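Local coordinates for protein Ral guanine nucleotide dissociation stimulator-like 2 (Mus musculus, PDB 4JGW) that probably acts as a guanine nucleotide exchange factor and associates in vitro with the GTP-bound small G proteins Rap 1A and H-Ras, at residues P389-G392 against T393-D397; S315-S319 against S320-R324; H463-S466 against C467-P471. All blocks are in the same frame, centred on the assembly; numbering follows the deposited sequence.

Interaction 1 (P389-G392 against T393-D397); sequences PYLG and TFLKD
The Tyr-390 ring meets Thr-393 through its CD2 atom, which lies 3.3 Å from Thr-393 OG1; the two side chains cross at about a right angle. One face of the Tyr-390 ring rests on the backbone of the turn, with Gly-392 N over its centre, 3.6 Å above the plane. Gly-392 has no side chain there to meet Tyr-390 CZ, and Tyr-311 and Phe-253 extend the aromatic cluster. The Phe-394 ring is placed differently. Tyr-390 O lies in its plane at the edge, 3.9 Å from Phe-394 CD1, with Leu-391 O also at the edge, near the plane. Pro-389 CB approaches Phe-394 CE1 at 4.0 Å, while residues of helix 416-436 also pack on the ring.

Helix 392-404 begins at this turn. The carbonyls of Leu-391 and Gly-392 accept its first i to i+4 amide bonds: Leu-391 O receives Leu-395 N at 3.0 Å (N-H...O 158°), and Gly-392 O takes Lys-396 N at 2.9 Å. With CG anti to its backbone N (chi1 -170°), Leu-391 sets that atom 4.0 Å from Leu-395 CG. Leu-391 O thus holds one good amide donor and a weak, bent second one, Phe-394 N, amid largely apolar side-chain packing.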
ATOM      1  N   PRO A 389      -1.849   8.222   4.182  1.00 31.24           N
ATOM      2  CA  PRO A 389      -3.230   7.762   4.119  1.00 31.31           C
ATOM      3  C   PRO A 389      -3.536   6.718   5.187  1.00 31.21           C
ATOM      4  O   PRO A 389      -2.624   6.047   5.684  1.00 31.16           O
ATOM      5  CB  PRO A 389      -3.318   7.126   2.731  1.00 31.30           C
ATOM      6  CG  PRO A 389      -1.951   6.643   2.460  1.00 31.31           C
ATOM      7  CD  PRO A 389      -1.016   7.608   3.133  1.00 31.20           C
ATOM      8  N   TYR A 390      -4.811   6.602   5.542  1.00 31.25           N
ATOM      9  CA  TYR A 390      -5.286   5.466   6.317  1.00 31.47           C
ATOM     10  C   TYR A 390      -5.334   4.270   5.372  1.00 31.40           C
ATOM     11  O   TYR A 390      -6.095   4.260   4.403  1.00 31.46           O
ATOM     12  CB  TYR A 390      -6.662   5.753   6.935  1.00 31.58           C
ATOM     13  CG  TYR A 390      -7.342   4.535   7.533  1.00 32.26           C
ATOM     14  CD1 TYR A 390      -6.704   3.757   8.500  1.00 32.87           C
ATOM     15  CD2 TYR A 390      -8.625   4.164   7.130  1.00 32.79           C
ATOM     16  CE1 TYR A 390      -7.323   2.635   9.045  1.00 33.66           C
ATOM     17  CE2 TYR A 390      -9.254   3.047   7.673  1.00 33.06           C
ATOM     18  CZ  TYR A 390      -8.597   2.289   8.629  1.00 33.72           C
ATOM     19  OH  TYR A 390      -9.212   1.185   9.175  1.00 34.86           O
ATOM     20  N   LEU A 391      -4.494   3.279   5.656  1.00 31.48           N
ATOM     21  CA  LEU A 391      -4.305   2.134   4.768  1.00 31.58           C
ATOM     22  C   LEU A 391      -5.537   1.228   4.677  1.00 31.74           C
ATOM     23  O   LEU A 391      -5.773   0.600   3.643  1.00 31.53           O
ATOM     24  CB  LEU A 391      -3.068   1.331   5.193  1.00 31.49           C
ATOM     25  CG  LEU A 391      -2.544   0.227   4.266  1.00 31.38           C
ATOM     26  CD1 LEU A 391      -2.243   0.750   2.861  1.00 31.09           C
ATOM     27  CD2 LEU A 391      -1.312  -0.419   4.871  1.00 31.23           C
ATOM     28  N   GLY A 392      -6.318   1.183   5.755  1.00 32.01           N
ATOM     29  CA  GLY A 392      -7.504   0.325   5.846  1.00 32.30           C
ATOM     30  C   GLY A 392      -8.483   0.444   4.691  1.00 32.48           C
ATOM     31  O   GLY A 392      -9.102  -0.544   4.296  1.00 32.45           O
ATOM     32  N   THR A 393      -8.617   1.653   4.153  1.00 32.83           N
ATOM     33  CA  THR A 393      -9.490   1.914   3.008  1.00 33.21           C
ATOM     34  C   THR A 393      -8.970   1.240   1.733  1.00 33.20           C
ATOM     35  O   THR A 393      -9.756   0.742   0.926  1.00 33.38           O
ATOM     36  CB  THR A 393      -9.666   3.429   2.772  1.00 33.31           C
ATOM     37  OG1 THR A 393      -9.856   4.093   4.029  1.00 34.02           O
ATOM     38  CG2 THR A 393     -10.872   3.704   1.876  1.00 33.76           C
ATOM     39  N   PHE A 394      -7.649   1.230   1.560  1.00 33.16           N
ATOM     40  CA  PHE A 394      -7.016   0.556   0.429  1.00 33.16           C
ATOM     41  C   PHE A 394      -7.067  -0.961   0.593  1.00 33.30           C
ATOM     42  O   PHE A 394      -7.230  -1.692  -0.386  1.00 33.05           O
ATOM     43  CB  PHE A 394      -5.568   1.026   0.254  1.00 33.13           C
ATOM     44  CG  PHE A 394      -5.447   2.442  -0.234  1.00 32.85           C
ATOM     45  CD1 PHE A 394      -5.408   3.503   0.667  1.00 32.57           C
ATOM     46  CD2 PHE A 394      -5.382   2.718  -1.596  1.00 32.50           C
ATOM     47  CE1 PHE A 394      -5.305   4.813   0.218  1.00 32.48           C
ATOM     48  CE2 PHE A 394      -5.277   4.027  -2.055  1.00 32.26           C
ATOM     49  CZ  PHE A 394      -5.238   5.076  -1.146  1.00 32.46           C
ATOM     50  N   LEU A 395      -6.929  -1.425   1.833  1.00 33.41           N
ATOM     51  CA  LEU A 395      -7.031  -2.850   2.136  1.00 33.68           C
ATOM     52  C   LEU A 395      -8.445  -3.370   1.870  1.00 33.88           C
ATOM     53  O   LEU A 395      -8.615  -4.487   1.381  1.00 33.73           O
ATOM     54  CB  LEU A 395      -6.604  -3.142   3.579  1.00 33.56           C
ATOM     55  CG  LEU A 395      -5.161  -2.808   3.976  1.00 33.61           C
ATOM     56  CD1 LEU A 395      -4.972  -2.969   5.473  1.00 33.40           C
ATOM     57  CD2 LEU A 395      -4.146  -3.656   3.213  1.00 33.69           C
ATOM     58  N   LYS A 396      -9.444  -2.540   2.167  1.00 34.21           N
ATOM     59  CA  LYS A 396     -10.846  -2.886   1.946  1.00 34.75           C
ATOM     60  C   LYS A 396     -11.194  -2.940   0.455  1.00 34.95           C
ATOM     61  O   LYS A 396     -11.820  -3.901  -0.003  1.00 35.04           O
ATOM     62  CB  LYS A 396     -11.775  -1.904   2.666  1.00 34.78           C
ATOM     63  CG  LYS A 396     -13.072  -2.541   3.139  1.00 35.29           C
ATOM     64  CD  LYS A 396     -14.283  -1.663   2.862  1.00 35.83           C
ATOM     65  CE  LYS A 396     -15.573  -2.407   3.206  1.00 35.89           C
ATOM     66  NZ  LYS A 396     -16.750  -1.888   2.460  1.00 36.24           N
ATOM     67  N   ASP A 397     -10.791  -1.912  -0.292  1.00 35.10           N
ATOM     68  CA  ASP A 397     -11.018  -1.868  -1.738  1.00 35.34           C
ATOM     69  C   ASP A 397     -10.400  -3.072  -2.446  1.00 35.26           C
ATOM     70  O   ASP A 397     -11.000  -3.634  -3.366  1.00 35.21           O
ATOM     71  CB  ASP A 397     -10.473  -0.568  -2.341  1.00 35.40           C
ATOM     72  CG  ASP A 397     -11.251   0.658  -1.897  1.00 36.08           C
ATOM     73  OD1 ASP A 397     -12.458   0.535  -1.593  1.00 37.07           O
ATOM     74  OD2 ASP A 397     -10.651   1.752  -1.855  1.00 36.24           O
TER

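Interaction 2 (S315-S319 against S320-R324); sequences SALQS and SPIHR
A helix-to-helix junction in the RasGEF domain is built here, where helix 307-318 gives way to the short helix 320-323 and Ser-319 is the non-helical residue that joins them. Its carbonyl does most of the work. Ser-319 O accepts His-323 N at 2.7 Å in a nearly linear bond (N-H...O 168°) that runs close to the C=O axis. Ser-319 O also accepts Ile-322 N at 3.0 Å, but from above the carbonyl plane, so two donors grip one oxygen from different directions.

Ser-319 occupies the N-cap position of the second helix, yet its side chain makes no capping bond. A chi1 of -166° turns the hydroxyl away from the Ser-319 nitrogen, and OG instead lies 3.4 Å from Pro-321 CD. Pro-321 suits this first turn, where the backbone nitrogen has no preceding helical carbonyl to serve, and its ring packs on helix 459-469.

On the buried side the Ile-322 branches divide the end of the preceding helix between them: CG1 comes 3.3 Å from Ala-316 O, while CG2 meets Leu-317 CD2 at 3.9 Å. Helices 244-264 and 284-303 pack against both leucine and isoleucine. A water donates to Leu-317 O at 2.8 Å and lies 3.0 Å from His-323 ND1, in the plane of the imidazole at its edge, bridging the two helices.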
ATOM      1  N   SER A 315     -11.391   7.053  15.725  1.00 33.33           N
ATOM      2  CA  SER A 315     -12.047   5.760  15.930  1.00 33.71           C
ATOM      3  C   SER A 315     -11.935   5.310  17.384  1.00 34.02           C
ATOM      4  O   SER A 315     -12.850   4.680  17.919  1.00 34.13           O
ATOM      5  CB  SER A 315     -11.487   4.690  14.989  1.00 33.63           C
ATOM      6  OG  SER A 315     -10.131   4.397  15.278  1.00 33.46           O
ATOM      7  N   ALA A 316     -10.807   5.642  18.011  1.00 34.36           N
ATOM      8  CA  ALA A 316     -10.599   5.391  19.435  1.00 34.60           C
ATOM      9  C   ALA A 316     -11.575   6.196  20.295  1.00 34.79           C
ATOM     10  O   ALA A 316     -12.089   5.691  21.289  1.00 34.84           O
ATOM     11  CB  ALA A 316      -9.166   5.703  19.822  1.00 34.45           C
ATOM     12  N   LEU A 317     -11.828   7.442  19.899  1.00 35.13           N
ATOM     13  CA  LEU A 317     -12.744   8.321  20.626  1.00 35.52           C
ATOM     14  C   LEU A 317     -14.220   7.999  20.370  1.00 35.97           C
ATOM     15  O   LEU A 317     -15.082   8.351  21.179  1.00 36.01           O
ATOM     16  CB  LEU A 317     -12.453   9.792  20.307  1.00 35.44           C
ATOM     17  CG  LEU A 317     -11.158  10.414  20.846  1.00 35.27           C
ATOM     18  CD1 LEU A 317     -11.008  11.841  20.343  1.00 35.15           C
ATOM     19  CD2 LEU A 317     -11.103  10.383  22.367  1.00 34.69           C
ATOM     20  N   GLN A 318     -14.498   7.335  19.247  1.00 36.45           N
ATOM     21  CA  GLN A 318     -15.853   6.892  18.902  1.00 36.99           C
ATOM     22  C   GLN A 318     -16.145   5.503  19.462  1.00 37.25           C
ATOM     23  O   GLN A 318     -17.300   5.064  19.492  1.00 37.29           O
ATOM     24  CB  GLN A 318     -16.043   6.876  17.384  1.00 37.04           C
ATOM     25  CG  GLN A 318     -16.225   8.246  16.748  1.00 37.49           C
ATOM     26  CD  GLN A 318     -16.299   8.178  15.230  1.00 38.08           C
ATOM     27  OE1 GLN A 318     -15.505   7.486  14.588  1.00 38.63           O
ATOM     28  NE2 GLN A 318     -17.253   8.896  14.652  1.00 38.11           N
ATOM     29  N   SER A 319     -15.085   4.822  19.898  1.00 37.54           N
ATOM     30  CA  SER A 319     -15.151   3.466  20.433  1.00 37.89           C
ATOM     31  C   SER A 319     -16.074   3.374  21.651  1.00 38.13           C
ATOM     32  O   SER A 319     -16.196   4.333  22.420  1.00 38.09           O
ATOM     33  CB  SER A 319     -13.742   3.000  20.808  1.00 37.89           C
ATOM     34  OG  SER A 319     -13.695   1.604  21.021  1.00 38.57           O
ATOM     35  N   SER A 320     -16.713   2.214  21.817  1.00 38.33           N
ATOM     36  CA  SER A 320     -17.685   1.981  22.897  1.00 38.66           C
ATOM     37  C   SER A 320     -17.220   2.427  24.295  1.00 38.65           C
ATOM     38  O   SER A 320     -17.934   3.186  24.951  1.00 38.70           O
ATOM     39  CB  SER A 320     -18.155   0.518  22.920  1.00 38.74           C
ATOM     40  OG  SER A 320     -19.042   0.244  21.848  1.00 39.36           O
ATOM     41  N   PRO A 321     -16.028   1.976  24.749  1.00 38.72           N
ATOM     42  CA  PRO A 321     -15.590   2.368  26.098  1.00 38.77           C
ATOM     43  C   PRO A 321     -15.251   3.859  26.275  1.00 38.81           C
ATOM     44  O   PRO A 321     -15.089   4.316  27.408  1.00 38.82           O
ATOM     45  CB  PRO A 321     -14.345   1.502  26.332  1.00 38.79           C
ATOM     46  CG  PRO A 321     -13.859   1.154  24.976  1.00 38.81           C
ATOM     47  CD  PRO A 321     -15.076   1.038  24.120  1.00 38.74           C
ATOM     48  N   ILE A 322     -15.144   4.601  25.175  1.00 38.81           N
ATOM     49  CA  ILE A 322     -14.872   6.042  25.239  1.00 38.81           C
ATOM     50  C   ILE A 322     -16.133   6.863  24.962  1.00 39.04           C
ATOM     51  O   ILE A 322     -16.333   7.926  25.556  1.00 38.99           O
ATOM     52  CB  ILE A 322     -13.705   6.461  24.295  1.00 38.74           C
ATOM     53  CG1 ILE A 322     -12.434   5.645  24.591  1.00 38.35           C
ATOM     54  CG2 ILE A 322     -13.430   7.967  24.378  1.00 38.58           C
ATOM     55  CD1 ILE A 322     -11.956   5.680  26.045  1.00 37.86           C
ATOM     56  N   HIS A 323     -16.977   6.359  24.063  1.00 39.36           N
ATOM     57  CA  HIS A 323     -18.278   6.965  23.772  1.00 39.68           C
ATOM     58  C   HIS A 323     -19.165   6.982  25.021  1.00 39.88           C
ATOM     59  O   HIS A 323     -19.889   7.951  25.257  1.00 39.99           O
ATOM     60  CB  HIS A 323     -18.970   6.211  22.628  1.00 39.71           C
ATOM     61  CG  HIS A 323     -20.225   6.865  22.138  1.00 39.82           C
ATOM     62  ND1 HIS A 323     -20.216   7.962  21.302  1.00 40.05           N
ATOM     63  CD2 HIS A 323     -21.529   6.570  22.357  1.00 39.88           C
ATOM     64  CE1 HIS A 323     -21.460   8.319  21.034  1.00 40.30           C
ATOM     65  NE2 HIS A 323     -22.275   7.491  21.662  1.00 40.09           N
ATOM     66  N   ARG A 324     -19.081   5.908  25.811  1.00 40.06           N
ATOM     67  CA  ARG A 324     -19.821   5.743  27.073  1.00 40.32           C
ATOM     68  C   ARG A 324     -19.672   6.889  28.071  1.00 40.37           C
ATOM     69  O   ARG A 324     -20.584   7.157  28.856  1.00 40.36           O
ATOM     70  CB  ARG A 324     -19.355   4.471  27.783  1.00 40.27           C
ATOM     71  CG  ARG A 324     -20.108   3.210  27.427  1.00 40.75           C
ATOM     72  CD  ARG A 324     -19.887   2.141  28.491  1.00 40.77           C
ATOM     73  NE  ARG A 324     -20.754   2.345  29.652  1.00 41.25           N
ATOM     74  CZ  ARG A 324     -20.380   2.910  30.799  1.00 41.32           C
ATOM     75  NH1 ARG A 324     -19.136   3.342  30.973  1.00 41.24           N
ATOM     76  NH2 ARG A 324     -21.260   3.039  31.783  1.00 41.60           N
TER
HETATM   77  O   HOH W   1     -17.645   9.411  20.816  1.00 42.71           O

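Interaction 3 (H463-S466 against C467-P471); sequences HRVS and CEVEP
Cys-467 lays its sulfur over one face of the His-463 imidazole, a sulfur-aromatic contact one helical turn apart: SG sits 4.2 Å from the ring centroid, 22° off the normal and displaced toward the rim. A chi1 of 180° carries the histidine ring away from its own nitrogen and toward the following turn. Beside this pair, Arg-464 and Glu-468 form an i to i+4 salt bridge in which the guanidinium and carboxylate planes stand 85° apart. Glu-468 OE2 is 2.8 Å from Arg-464 NE, yet no N-H points at it.

The valines cross obliquely, with Val-465 CG1 4.1 Å from Val-469 CG1, and strand 277-279 packs on both. Val-469 CG2 also comes within 3.2 Å of Val-465 O, which accepts Val-469 N at 2.8 Å. In the last turn of helix 459-469 Glu-470 N still reaches Ser-466 O, at 3.1 Å, although Glu-470 has left helical geometry; its carboxylate turns to the backbone nitrogens of Ala-327 and Ala-328. With OE2 over the guanidinium face, the Arg-464 to Glu-468 pair rests on charge attraction, probably a less directional tie than a paired N-H bond.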
ATOM      1  N   HIS A 463     -13.200  -1.861  28.267  1.00 48.11           N
ATOM      2  CA  HIS A 463     -14.624  -1.975  28.573  1.00 48.02           C
ATOM      3  C   HIS A 463     -14.862  -2.054  30.082  1.00 47.85           C
ATOM      4  O   HIS A 463     -15.811  -1.460  30.601  1.00 47.77           O
ATOM      5  CB  HIS A 463     -15.231  -3.195  27.872  1.00 48.12           C
ATOM      6  CG  HIS A 463     -16.691  -3.384  28.143  1.00 48.41           C
ATOM      7  ND1 HIS A 463     -17.163  -4.218  29.133  1.00 48.76           N
ATOM      8  CD2 HIS A 463     -17.785  -2.841  27.556  1.00 48.84           C
ATOM      9  CE1 HIS A 463     -18.484  -4.185  29.143  1.00 48.97           C
ATOM     10  NE2 HIS A 463     -18.887  -3.357  28.196  1.00 49.02           N
ATOM     11  N   ARG A 464     -13.986  -2.783  30.772  1.00 47.63           N
ATOM     12  CA  ARG A 464     -14.062  -2.945  32.222  1.00 47.55           C
ATOM     13  C   ARG A 464     -13.799  -1.629  32.958  1.00 47.26           C
ATOM     14  O   ARG A 464     -14.556  -1.257  33.857  1.00 47.25           O
ATOM     15  CB  ARG A 464     -13.077  -4.021  32.688  1.00 47.63           C
ATOM     16  CG  ARG A 464     -13.223  -4.416  34.148  1.00 48.44           C
ATOM     17  CD  ARG A 464     -11.896  -4.878  34.719  1.00 49.88           C
ATOM     18  NE  ARG A 464     -11.958  -5.059  36.167  1.00 50.83           N
ATOM     19  CZ  ARG A 464     -10.910  -4.963  36.982  1.00 51.61           C
ATOM     20  NH1 ARG A 464      -9.707  -4.672  36.500  1.00 52.10           N
ATOM     21  NH2 ARG A 464     -11.067  -5.145  38.287  1.00 51.72           N
ATOM     22  N   VAL A 465     -12.728  -0.935  32.570  1.00 46.95           N
ATOM     23  CA  VAL A 465     -12.327   0.324  33.209  1.00 46.63           C
ATOM     24  C   VAL A 465     -13.373   1.425  33.011  1.00 46.44           C
ATOM     25  O   VAL A 465     -13.661   2.180  33.941  1.00 46.36           O
ATOM     26  CB  VAL A 465     -10.919   0.796  32.738  1.00 46.68           C
ATOM     27  CG1 VAL A 465     -10.565   2.160  33.326  1.00 46.57           C
ATOM     28  CG2 VAL A 465      -9.857  -0.223  33.127  1.00 46.58           C
ATOM     29  N   SER A 466     -13.948   1.500  31.811  1.00 46.24           N
ATOM     30  CA  SER A 466     -15.001   2.476  31.515  1.00 46.13           C
ATOM     31  C   SER A 466     -16.267   2.236  32.337  1.00 45.94           C
ATOM     32  O   SER A 466     -16.965   3.186  32.698  1.00 45.87           O
ATOM     33  CB  SER A 466     -15.335   2.498  30.023  1.00 46.09           C
ATOM     34  OG  SER A 466     -15.866   1.261  29.595  1.00 46.61           O
ATOM     35  N   CYS A 467     -16.558   0.967  32.621  1.00 45.78           N
ATOM     36  CA  CYS A 467     -17.677   0.598  33.490  1.00 45.75           C
ATOM     37  C   CYS A 467     -17.379   0.926  34.955  1.00 45.59           C
ATOM     38  O   CYS A 467     -18.300   1.096  35.756  1.00 45.71           O
ATOM     39  CB  CYS A 467     -18.032  -0.885  33.328  1.00 45.72           C
ATOM     40  SG  CYS A 467     -18.932  -1.287  31.798  1.00 46.14           S
ATOM     41  N   GLU A 468     -16.091   1.022  35.288  1.00 45.31           N
ATOM     42  CA  GLU A 468     -15.643   1.377  36.636  1.00 45.06           C
ATOM     43  C   GLU A 468     -15.535   2.887  36.864  1.00 44.81           C
ATOM     44  O   GLU A 468     -15.896   3.379  37.937  1.00 44.75           O
ATOM     45  CB  GLU A 468     -14.303   0.705  36.952  1.00 45.09           C
ATOM     46  CG  GLU A 468     -14.414  -0.778  37.275  1.00 45.56           C
ATOM     47  CD  GLU A 468     -13.069  -1.484  37.347  1.00 46.12           C
ATOM     48  OE1 GLU A 468     -12.021  -0.809  37.471  1.00 45.89           O
ATOM     49  OE2 GLU A 468     -13.066  -2.730  37.282  1.00 46.50           O
ATOM     50  N   VAL A 469     -15.034   3.618  35.868  1.00 44.44           N
ATOM     51  CA  VAL A 469     -14.839   5.069  36.009  1.00 44.12           C
ATOM     52  C   VAL A 469     -16.115   5.877  35.756  1.00 43.94           C
ATOM     53  O   VAL A 469     -16.271   6.979  36.283  1.00 43.85           O
ATOM     54  CB  VAL A 469     -13.643   5.614  35.169  1.00 44.10           C
ATOM     55  CG1 VAL A 469     -12.330   4.989  35.634  1.00 44.09           C
ATOM     56  CG2 VAL A 469     -13.857   5.402  33.672  1.00 43.90           C
ATOM     57  N   GLU A 470     -17.013   5.327  34.941  1.00 43.77           N
ATOM     58  CA  GLU A 470     -18.363   5.870  34.771  1.00 43.73           C
ATOM     59  C   GLU A 470     -19.383   4.726  34.739  1.00 43.76           C
ATOM     60  O   GLU A 470     -19.643   4.153  33.678  1.00 43.71           O
ATOM     61  CB  GLU A 470     -18.467   6.756  33.519  1.00 43.66           C
ATOM     62  CG  GLU A 470     -17.938   8.179  33.716  1.00 43.50           C
ATOM     63  CD  GLU A 470     -18.312   9.136  32.588  1.00 43.27           C
ATOM     64  OE1 GLU A 470     -19.473   9.117  32.126  1.00 42.83           O
ATOM     65  OE2 GLU A 470     -17.441   9.930  32.173  1.00 43.31           O
ATOM     66  N   PRO A 471     -19.952   4.380  35.914  1.00 43.81           N
ATOM     67  CA  PRO A 471     -20.893   3.260  36.063  1.00 43.85           C
ATOM     68  C   PRO A 471     -22.194   3.442  35.279  1.00 43.81           C
ATOM     69  O   PRO A 471     -22.587   4.571  34.984  1.00 43.82           O
ATOM     70  CB  PRO A 471     -21.187   3.242  37.569  1.00 43.89           C
ATOM     71  CG  PRO A 471     -20.036   3.964  38.196  1.00 43.92           C
ATOM     72  CD  PRO A 471     -19.678   5.029  37.210  1.00 43.85           C
TER

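Overall arrangement
All three contacts are local, and together they illustrate how helix starts, junctions and ends are fixed within one Ras-GEF unit. Interactions 2 and 3 touch, their centres 12 Å apart: Arg-324 NH2 donates to Glu-470 O at 2.7 Å, its NH1 adds a weak bond to Ser-466 O, and Pro-321 O packs against Ser-466 CB. Arg-324 thus meets two carbonyls at the C-terminal end of helix 459-469. Interaction 1 lies farther off, its centre 21 Å from that of interaction 2 and 32 Å from that of interaction 3. Helix 244-264 spans the first gap, touching Leu-391 and Leu-395 through Thr-249 and Val-246, and Ala-316 through Val-260 and Val-261.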